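Local structure of uncharacterized esterase YxiM (Bacillus subtilis, 2O14) at residues A[234-239]-A[272-277]; A[253-258]-A[298-303]; A[309-314]-A[360-365]. The protein belongs to the GDSL lipolytic family and probably acts as an esterase, though its substrate is not known. One frame throughout, in Å; residues are numbered along the deposited sequence.

Contact 1: residues A[234-239]-A[272-277]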
loop_
_atom_site.group_PDB
_atom_site.type_symbol
_atom_site.label_atom_id
_atom_site.label_comp_id
_atom_site.label_asym_id
_atom_site.label_seq_id
_atom_site.Cartn_x
_atom_site.Cartn_y
_atom_site.Cartn_z
ATOM N N PHE A 234 -10.503 -0.322 7.841
ATOM C CA PHE A 234 -9.524 0.684 7.452
ATOM C C PHE A 234 -8.580 0.747 8.644
ATOM O O PHE A 234 -8.918 1.319 9.679
ATOM C CB PHE A 234 -10.186 2.045 7.227
ATOM C CG PHE A 234 -9.207 3.171 6.995
ATOM C CD1 PHE A 234 -8.051 2.972 6.236
ATOM C CD2 PHE A 234 -9.461 4.446 7.500
ATOM C CE1 PHE A 234 -7.161 4.027 5.981
ATOM C CE2 PHE A 234 -8.579 5.510 7.250
ATOM C CZ PHE A 234 -7.427 5.297 6.487
HETATM N N MSE A 235 -7.414 0.127 8.508
HETATM C CA MSE A 235 -6.427 0.108 9.580
HETATM C C MSE A 235 -5.483 1.270 9.345
HETATM O O MSE A 235 -4.684 1.258 8.405
HETATM C CB MSE A 235 -5.678 -1.216 9.561
HETATM C CG MSE A 235 -4.843 -1.467 10.788
HETATM SE SE MSE A 235 -4.690 -3.360 11.099
HETATM C CE MSE A 235 -6.013 -3.528 12.499
ATOM N N LEU A 236 -5.585 2.277 10.209
ATOM C CA LEU A 236 -4.800 3.498 10.072
ATOM C C LEU A 236 -3.842 3.796 11.234
ATOM O O LEU A 236 -4.232 3.775 12.404
ATOM C CB LEU A 236 -5.785 4.664 9.868
ATOM C CG LEU A 236 -5.392 6.099 9.488
ATOM C CD1 LEU A 236 -4.880 6.821 10.703
ATOM C CD2 LEU A 236 -4.359 6.092 8.381
ATOM N N GLN A 237 -2.580 4.054 10.901
ATOM C CA GLN A 237 -1.575 4.400 11.904
ATOM C C GLN A 237 -0.669 5.511 11.385
ATOM O O GLN A 237 0.224 5.272 10.566
ATOM C CB GLN A 237 -0.705 3.201 12.293
ATOM C CG GLN A 237 0.382 3.585 13.313
ATOM C CD GLN A 237 1.292 2.438 13.707
ATOM O OE1 GLN A 237 0.842 1.447 14.282
ATOM N NE2 GLN A 237 2.581 2.570 13.402
ATOM N N LEU A 238 -0.918 6.724 11.865
ATOM C CA LEU A 238 -0.128 7.888 11.485
ATOM C C LEU A 238 0.137 8.682 12.755
ATOM O O LEU A 238 -0.446 8.397 13.803
ATOM C CB LEU A 238 -0.892 8.749 10.469
ATOM C CG LEU A 238 -1.077 8.161 9.065
ATOM C CD1 LEU A 238 -2.082 8.993 8.283
ATOM C CD2 LEU A 238 0.263 8.122 8.340
ATOM N N GLY A 239 1.022 9.668 12.668
ATOM C CA GLY A 239 1.335 10.472 13.834
ATOM C C GLY A 239 2.827 10.695 14.000
ATOM O O GLY A 239 3.253 11.674 14.621
ATOM N N VAL A 272 -13.377 1.303 11.167
ATOM C CA VAL A 272 -12.056 1.888 11.321
ATOM C C VAL A 272 -11.325 1.390 12.559
ATOM O O VAL A 272 -11.897 1.337 13.651
ATOM C CB VAL A 272 -12.131 3.420 11.426
ATOM C CG1 VAL A 272 -10.730 3.991 11.559
ATOM C CG2 VAL A 272 -12.831 3.994 10.214
ATOM N N ILE A 273 -10.059 1.029 12.376
ATOM C CA ILE A 273 -9.217 0.574 13.475
ATOM C C ILE A 273 -8.014 1.511 13.542
ATOM O O ILE A 273 -7.145 1.471 12.666
ATOM C CB ILE A 273 -8.683 -0.861 13.249
ATOM C CG1 ILE A 273 -9.846 -1.849 13.119
ATOM C CG2 ILE A 273 -7.774 -1.260 14.409
ATOM C CD1 ILE A 273 -9.420 -3.215 12.646
ATOM N N LEU A 274 -7.972 2.358 14.568
ATOM C CA LEU A 274 -6.860 3.290 14.733
ATOM C C LEU A 274 -5.753 2.638 15.553
ATOM O O LEU A 274 -6.025 1.856 16.464
ATOM C CB LEU A 274 -7.322 4.563 15.441
ATOM C CG LEU A 274 -8.387 5.422 14.755
ATOM C CD1 LEU A 274 -8.726 6.589 15.658
ATOM C CD2 LEU A 274 -7.882 5.917 13.399
ATOM N N SER A 275 -4.505 2.963 15.229
ATOM C CA SER A 275 -3.365 2.410 15.948
ATOM C C SER A 275 -2.401 3.497 16.401
ATOM O O SER A 275 -2.068 4.400 15.636
ATOM C CB SER A 275 -2.619 1.413 15.060
ATOM O OG SER A 275 -1.441 0.938 15.696
ATOM N N THR A 276 -1.962 3.417 17.652
ATOM C CA THR A 276 -1.003 4.384 18.172
ATOM C C THR A 276 0.361 3.872 17.723
ATOM O O THR A 276 0.745 2.748 18.039
ATOM C CB THR A 276 -1.055 4.462 19.715
ATOM O OG1 THR A 276 -0.868 3.153 20.270
ATOM C CG2 THR A 276 -2.404 5.020 20.171
ATOM N N PRO A 277 1.105 4.680 16.952
ATOM C CA PRO A 277 2.416 4.208 16.499
ATOM C C PRO A 277 3.420 3.929 17.616
ATOM O O PRO A 277 3.504 4.674 18.597
ATOM C CB PRO A 277 2.875 5.310 15.538
ATOM C CG PRO A 277 2.150 6.529 16.017
ATOM C CD PRO A 277 0.787 6.006 16.391
HETATM O O HOH W 1 -2.878 6.755 14.177
#

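Contact 2: residues A[253-258]-A[298-303]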
loop_
_atom_site.group_PDB
_atom_site.type_symbol
_atom_site.label_atom_id
_atom_site.label_comp_id
_atom_site.label_asym_id
_atom_site.label_seq_id
_atom_site.Cartn_x
_atom_site.Cartn_y
_atom_site.Cartn_z
ATOM N N GLU A 253 -4.730 20.201 14.074
ATOM C CA GLU A 253 -5.012 19.939 12.664
ATOM C C GLU A 253 -5.008 18.432 12.448
ATOM O O GLU A 253 -5.898 17.878 11.806
ATOM C CB GLU A 253 -3.961 20.582 11.752
ATOM C CG GLU A 253 -4.455 20.777 10.315
ATOM C CD GLU A 253 -3.336 21.003 9.306
ATOM O OE1 GLU A 253 -2.352 21.700 9.643
ATOM O OE2 GLU A 253 -3.451 20.490 8.166
ATOM N N PHE A 254 -3.992 17.778 12.990
ATOM C CA PHE A 254 -3.860 16.334 12.880
ATOM C C PHE A 254 -5.172 15.660 13.270
ATOM O O PHE A 254 -5.720 14.851 12.520
ATOM C CB PHE A 254 -2.740 15.855 13.801
ATOM C CG PHE A 254 -2.723 14.375 14.011
ATOM C CD1 PHE A 254 -2.256 13.521 13.014
ATOM C CD2 PHE A 254 -3.172 13.828 15.214
ATOM C CE1 PHE A 254 -2.233 12.140 13.208
ATOM C CE2 PHE A 254 -3.155 12.446 15.423
ATOM C CZ PHE A 254 -2.682 11.598 14.417
ATOM N N LYS A 255 -5.668 16.016 14.450
ATOM C CA LYS A 255 -6.903 15.454 14.986
ATOM C C LYS A 255 -8.103 15.722 14.071
ATOM O O LYS A 255 -8.939 14.840 13.872
ATOM C CB LYS A 255 -7.142 16.032 16.385
ATOM C CG LYS A 255 -8.203 15.342 17.218
ATOM C CD LYS A 255 -8.199 15.913 18.635
ATOM C CE LYS A 255 -9.380 15.421 19.458
ATOM N NZ LYS A 255 -9.426 13.942 19.512
ATOM N N GLU A 256 -8.178 16.931 13.516
ATOM C CA GLU A 256 -9.273 17.318 12.617
ATOM C C GLU A 256 -9.275 16.516 11.316
ATOM O O GLU A 256 -10.318 16.037 10.874
ATOM C CB GLU A 256 -9.168 18.794 12.246
ATOM C CG GLU A 256 -9.321 19.781 13.379
ATOM C CD GLU A 256 -9.017 21.205 12.925
ATOM O OE1 GLU A 256 -9.582 21.633 11.890
ATOM O OE2 GLU A 256 -8.215 21.896 13.595
ATOM N N VAL A 257 -8.104 16.410 10.694
ATOM C CA VAL A 257 -7.948 15.679 9.444
ATOM C C VAL A 257 -8.263 14.208 9.658
ATOM O O VAL A 257 -8.967 13.585 8.857
ATOM C CB VAL A 257 -6.509 15.798 8.906
ATOM C CG1 VAL A 257 -6.327 14.885 7.698
ATOM C CG2 VAL A 257 -6.220 17.242 8.534
HETATM N N MSE A 258 -7.723 13.660 10.741
HETATM C CA MSE A 258 -7.940 12.262 11.089
HETATM C C MSE A 258 -9.428 12.001 11.281
HETATM O O MSE A 258 -9.952 10.998 10.802
HETATM C CB MSE A 258 -7.183 11.922 12.374
HETATM C CG MSE A 258 -5.672 11.899 12.214
HETATM SE SE MSE A 258 -5.050 10.265 11.360
HETATM C CE MSE A 258 -5.154 9.100 12.917
ATOM N N ARG A 298 -0.056 10.601 20.228
ATOM C CA ARG A 298 -0.843 9.498 20.781
ATOM C C ARG A 298 -2.105 9.962 21.496
ATOM O O ARG A 298 -3.159 9.338 21.379
ATOM C CB ARG A 298 0.010 8.667 21.747
ATOM C CG ARG A 298 -0.767 7.588 22.496
ATOM C CD ARG A 298 0.158 6.523 23.065
ATOM N NE ARG A 298 -0.571 5.538 23.864
ATOM C CZ ARG A 298 -0.985 5.743 25.110
ATOM N NH1 ARG A 298 -0.738 6.897 25.712
ATOM N NH2 ARG A 298 -1.657 4.799 25.748
ATOM N N ALA A 299 -1.996 11.057 22.239
ATOM C CA ALA A 299 -3.129 11.591 22.986
ATOM C C ALA A 299 -4.361 11.819 22.103
ATOM O O ALA A 299 -5.482 11.469 22.483
ATOM C CB ALA A 299 -2.722 12.894 23.676
ATOM N N SER A 300 -4.149 12.403 20.926
ATOM C CA SER A 300 -5.240 12.683 19.997
ATOM C C SER A 300 -5.834 11.425 19.394
ATOM O O SER A 300 -7.036 11.363 19.129
ATOM C CB SER A 300 -4.758 13.600 18.869
ATOM O OG SER A 300 -4.437 14.883 19.375
ATOM N N ILE A 301 -4.990 10.426 19.163
ATOM C CA ILE A 301 -5.451 9.166 18.594
ATOM C C ILE A 301 -6.394 8.464 19.578
ATOM O O ILE A 301 -7.420 7.913 19.177
ATOM C CB ILE A 301 -4.255 8.241 18.259
ATOM C CG1 ILE A 301 -3.338 8.933 17.247
ATOM C CG2 ILE A 301 -4.752 6.926 17.676
ATOM C CD1 ILE A 301 -2.071 8.170 16.938
ATOM N N LEU A 302 -6.052 8.489 20.864
ATOM C CA LEU A 302 -6.894 7.855 21.880
ATOM C C LEU A 302 -8.244 8.569 21.931
ATOM O O LEU A 302 -9.299 7.935 21.934
ATOM C CB LEU A 302 -6.226 7.926 23.256
ATOM C CG LEU A 302 -4.836 7.293 23.383
ATOM C CD1 LEU A 302 -4.262 7.601 24.755
ATOM C CD2 LEU A 302 -4.924 5.790 23.160
ATOM N N ALA A 303 -8.199 9.897 21.963
ATOM C CA ALA A 303 -9.410 10.704 22.015
ATOM C C ALA A 303 -10.320 10.445 20.813
ATOM O O ALA A 303 -11.532 10.275 20.966
ATOM C CB ALA A 303 -9.043 12.180 22.084
#

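Contact 3: residues A[309-314]-A[360-365]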
loop_
_atom_site.group_PDB
_atom_site.type_symbol
_atom_site.label_atom_id
_atom_site.label_comp_id
_atom_site.label_asym_id
_atom_site.label_seq_id
_atom_site.Cartn_x
_atom_site.Cartn_y
_atom_site.Cartn_z
ATOM N N LYS A 309 -15.904 6.739 17.962
ATOM C CA LYS A 309 -16.272 5.346 18.179
ATOM C C LYS A 309 -15.636 4.381 17.177
ATOM O O LYS A 309 -16.331 3.688 16.433
ATOM C CB LYS A 309 -17.796 5.210 18.137
ATOM C CG LYS A 309 -18.509 6.101 19.136
ATOM C CD LYS A 309 -20.019 5.974 19.022
ATOM C CE LYS A 309 -20.716 6.922 19.985
ATOM N NZ LYS A 309 -20.322 6.661 21.399
ATOM N N THR A 310 -14.311 4.336 17.164
ATOM C CA THR A 310 -13.597 3.438 16.268
ATOM C C THR A 310 -12.921 2.376 17.127
ATOM O O THR A 310 -12.881 2.503 18.350
ATOM C CB THR A 310 -12.502 4.177 15.481
ATOM O OG1 THR A 310 -11.424 4.518 16.366
ATOM C CG2 THR A 310 -13.058 5.451 14.860
ATOM N N TYR A 311 -12.412 1.322 16.496
ATOM C CA TYR A 311 -11.698 0.286 17.230
ATOM C C TYR A 311 -10.319 0.884 17.482
ATOM O O TYR A 311 -9.891 1.789 16.757
ATOM C CB TYR A 311 -11.587 -0.990 16.396
ATOM C CG TYR A 311 -12.891 -1.742 16.264
ATOM C CD1 TYR A 311 -13.476 -2.360 17.369
ATOM C CD2 TYR A 311 -13.550 -1.822 15.043
ATOM C CE1 TYR A 311 -14.689 -3.041 17.256
ATOM C CE2 TYR A 311 -14.764 -2.499 14.917
ATOM C CZ TYR A 311 -15.326 -3.105 16.025
ATOM O OH TYR A 311 -16.525 -3.772 15.903
ATOM N N LEU A 312 -9.622 0.393 18.498
ATOM C CA LEU A 312 -8.309 0.934 18.831
ATOM C C LEU A 312 -7.295 -0.103 19.286
ATOM O O LEU A 312 -7.569 -0.909 20.184
ATOM C CB LEU A 312 -8.445 1.998 19.929
ATOM C CG LEU A 312 -7.141 2.587 20.480
ATOM C CD1 LEU A 312 -6.532 3.529 19.453
ATOM C CD2 LEU A 312 -7.420 3.334 21.782
ATOM N N ILE A 313 -6.124 -0.069 18.655
ATOM C CA ILE A 313 -5.021 -0.956 18.999
ATOM C C ILE A 313 -3.967 -0.007 19.544
ATOM O O ILE A 313 -3.423 0.808 18.796
ATOM C CB ILE A 313 -4.425 -1.665 17.764
ATOM C CG1 ILE A 313 -5.498 -2.481 17.043
ATOM C CG2 ILE A 313 -3.282 -2.575 18.195
ATOM C CD1 ILE A 313 -6.064 -3.610 17.865
ATOM N N ASP A 314 -3.691 -0.087 20.842
ATOM C CA ASP A 314 -2.692 0.794 21.440
ATOM C C ASP A 314 -1.327 0.153 21.252
ATOM O O ASP A 314 -0.649 -0.195 22.223
ATOM C CB ASP A 314 -2.965 0.991 22.933
ATOM C CG ASP A 314 -2.429 2.309 23.453
ATOM O OD1 ASP A 314 -1.442 2.825 22.882
ATOM O OD2 ASP A 314 -2.990 2.825 24.441
ATOM N N LYS A 360 -7.776 -9.874 18.338
ATOM C CA LYS A 360 -8.425 -11.095 18.787
ATOM C C LYS A 360 -8.872 -10.959 20.240
ATOM O O LYS A 360 -9.951 -11.425 20.611
ATOM C CB LYS A 360 -7.475 -12.282 18.626
ATOM C CG LYS A 360 -7.132 -12.577 17.174
ATOM C CD LYS A 360 -6.229 -13.795 17.032
ATOM C CE LYS A 360 -5.880 -14.045 15.571
ATOM N NZ LYS A 360 -4.935 -15.184 15.403
ATOM N N ARG A 361 -8.049 -10.309 21.057
ATOM C CA ARG A 361 -8.384 -10.116 22.463
ATOM C C ARG A 361 -9.666 -9.301 22.609
ATOM O O ARG A 361 -10.443 -9.516 23.542
ATOM C CB ARG A 361 -7.251 -9.395 23.193
ATOM C CG ARG A 361 -7.485 -9.245 24.691
ATOM C CD ARG A 361 -6.461 -8.312 25.307
ATOM N NE ARG A 361 -6.679 -6.931 24.886
ATOM C CZ ARG A 361 -7.658 -6.159 25.340
ATOM N NH1 ARG A 361 -8.515 -6.631 26.238
ATOM N NH2 ARG A 361 -7.783 -4.917 24.895
ATOM N N GLN A 362 -9.883 -8.360 21.690
ATOM C CA GLN A 362 -11.076 -7.524 21.733
ATOM C C GLN A 362 -12.255 -8.208 21.051
ATOM O O GLN A 362 -13.373 -7.693 21.068
ATOM C CB GLN A 362 -10.820 -6.177 21.055
ATOM C CG GLN A 362 -9.710 -5.353 21.676
ATOM C CD GLN A 362 -9.709 -3.923 21.171
ATOM O OE1 GLN A 362 -8.742 -3.184 21.362
ATOM N NE2 GLN A 362 -10.802 -3.521 20.532
ATOM N N GLY A 363 -11.998 -9.365 20.449
ATOM C CA GLY A 363 -13.053 -10.098 19.770
ATOM C C GLY A 363 -13.617 -9.368 18.563
ATOM O O GLY A 363 -14.801 -9.492 18.251
ATOM N N ILE A 364 -12.776 -8.603 17.876
ATOM C CA ILE A 364 -13.226 -7.865 16.704
ATOM C C ILE A 364 -13.528 -8.815 15.546
ATOM O O ILE A 364 -12.687 -9.622 15.147
ATOM C CB ILE A 364 -12.178 -6.823 16.291
ATOM C CG1 ILE A 364 -12.082 -5.750 17.385
ATOM C CG2 ILE A 364 -12.553 -6.198 14.957
ATOM C CD1 ILE A 364 -10.983 -4.746 17.168
ATOM N N ALA A 365 -14.744 -8.707 15.021
ATOM C CA ALA A 365 -15.222 -9.555 13.931
ATOM C C ALA A 365 -14.232 -9.794 12.795
ATOM O O ALA A 365 -13.751 -8.854 12.165
ATOM C CB ALA A 365 -16.520 -8.984 13.372
#

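Contact 1: residues A[234-239]-A[272-277]
The ring of Phe-234 meets Val-272 obliquely, CD2 standing 4.3 Å from CG1 of the valine, while CB of Leu-236 lies over one ring face, offset toward the rim. The side chain of Gln-237, which carries the second flat group, crosses that of Pro-277, its amide NE2 3.5 Å from the proline CB. In the plane of that amide, Ser-275 OG donates to a lone pair of Gln-237 OE1 at 2.7 Å. With CG anti to the backbone N (chi1 178°) and the chain extended beyond it, the amide reaches past Ser-275 to the proline. Beneath runs parallel pairing between the strands of a beta-alpha-beta unit in the SGNH-hydrolase sheet: Ile-273 N to Phe-234 O (2.9 Å), Leu-236 N to Ile-273 O (3.0 Å) and Ser-275 N to Leu-236 O (3.0 Å). On one face, selenomethionine Met-235 bends so that CE sits 3.4 Å from Ile-273 CD1, a tight fit. Leu-236 and Leu-274 lie side by side on the other, under helix 251-266. Beyond the last backbone bond, a water bridges Leu-238 N and Ser-275 O. Trp-187 NE1 also donates to Gln-237 OE1, so two bonds hold this buried oxygen and probably fix the amide's rotation.

Contact 2: residues A[253-258]-A[298-303]
Phe-254 presents its ring edge to Ser-300 and Ile-301, joining two neighbouring helices that cover one face of the parallel sheet in this SGNH-hydrolase (alpha/beta/alpha) domain. The short helical segments run in roughly the same direction, 33° apart, with their axes 9.8 Å from each other at closest approach. Ile-301 CG1 and Ser-300 CB lie at the ring edge, in its plane, 3.9 Å from CZ and 4.0 Å from CE2 of Phe-254 respectively. The ring projects across the groove because CG is anti to the backbone N (chi1 167°). One of its faces carries Met-258 CG, from the next turn of the same helix, 3.6 Å above the plane and toward the rim. Lys-255 works alongside: its aliphatic chain runs past Ser-300, with CD 4.0 Å from OG, before bending at its last torsion (chi4 56°) toward Ala-303. With an alanine in its place, Ser-300 would probably lose its aliphatic cover and Glu-307, which pairs with the lysine NZ, would be left without this charged mate.

Farther out, Glu-251, on the preceding turn of helix 251-266, accepts a hydrogen bond from Ser-300 OG, so this serine is held across the same interface that it packs against. Tyr-297 meets the Phe-254 ring with the planes inclined to each other. On the other side of its helix, Arg-298 forms a salt bridge with Asp-314, at the end of strand 311-313. Leu-302 CD1 lies 3.6 Å above one face of that arginine's guanidinium group, toward its rim.

Contact 3: residues A[309-314]-A[360-365]
Tyr-311 and Ile-364 meet where an outer strand of the parallel alpha/beta sheet, 311-313, lies beside the Schellman motif that ends helix 345-361. Just ahead of the strand, Thr-310 OG1 donates to Tyr-311 O over 3.2 Å from above the carbonyl plane. Tyr-311 then offers a ring face to Ile-364, and the two side chains slide past each other in opposite directions. Ile-364 CG2 stands 4.2 Å above the ring plane, over its centre. With CG1 anti to the carbonyl carbon (chi1 -67°), Ile-364 lays CG1 and CD1 along the ring. Ile-364 CG1 makes an off-centre CH-pi contact, 4.1 Å from the Tyr-311 centroid. The other end of the isoleucine reaches the root of the ring, with Ile-364 CD1 3.5 Å from Tyr-311 CD1.

At Leu-312 the side chain turns away from 360-365 and packs on Leu-302 and Ala-305 of helix 298-307, while its backbone carbonyl faces the end of Gln-362. Ile-313 returns to the side of helix 345-361, where it touches Glu-358 and Leu-359, the latter also packing on Ile-364. Asp-314, the N-cap of helix 315-326, ends the segment. These contacts thus join the strand to the tail that leaves helix 345-361. The chain leaves that helix at Gly-363, whose positive phi (65°) probably helps to turn it toward Tyr-311, with Gly-363 N bonded to Lys-360 O at 2.9 Å.

Following the chain from the N terminus, strand 233-237 opens contact 1, and helix 251-266 opens contact 2 before the first has closed. Contact 1 closes at strand 271-275, completing a beta-alpha-beta unit, and contact 2 closes later at helix 298-307, so the two cross along the chain. Contact 3 follows in series: it opens at strand 311-313 and closes when the chain leaves helix 345-361. Strand 271-275 lies between the other two strands and so connects contacts 1 and 3, with Thr-276 OG1 probably hydrogen-bonded to Asp-314 OD1. Contact 2 covers one sheet face, where Met-258 packs on Leu-236, whereas helix 345-361 covers the face bearing Met-235 and Ile-273.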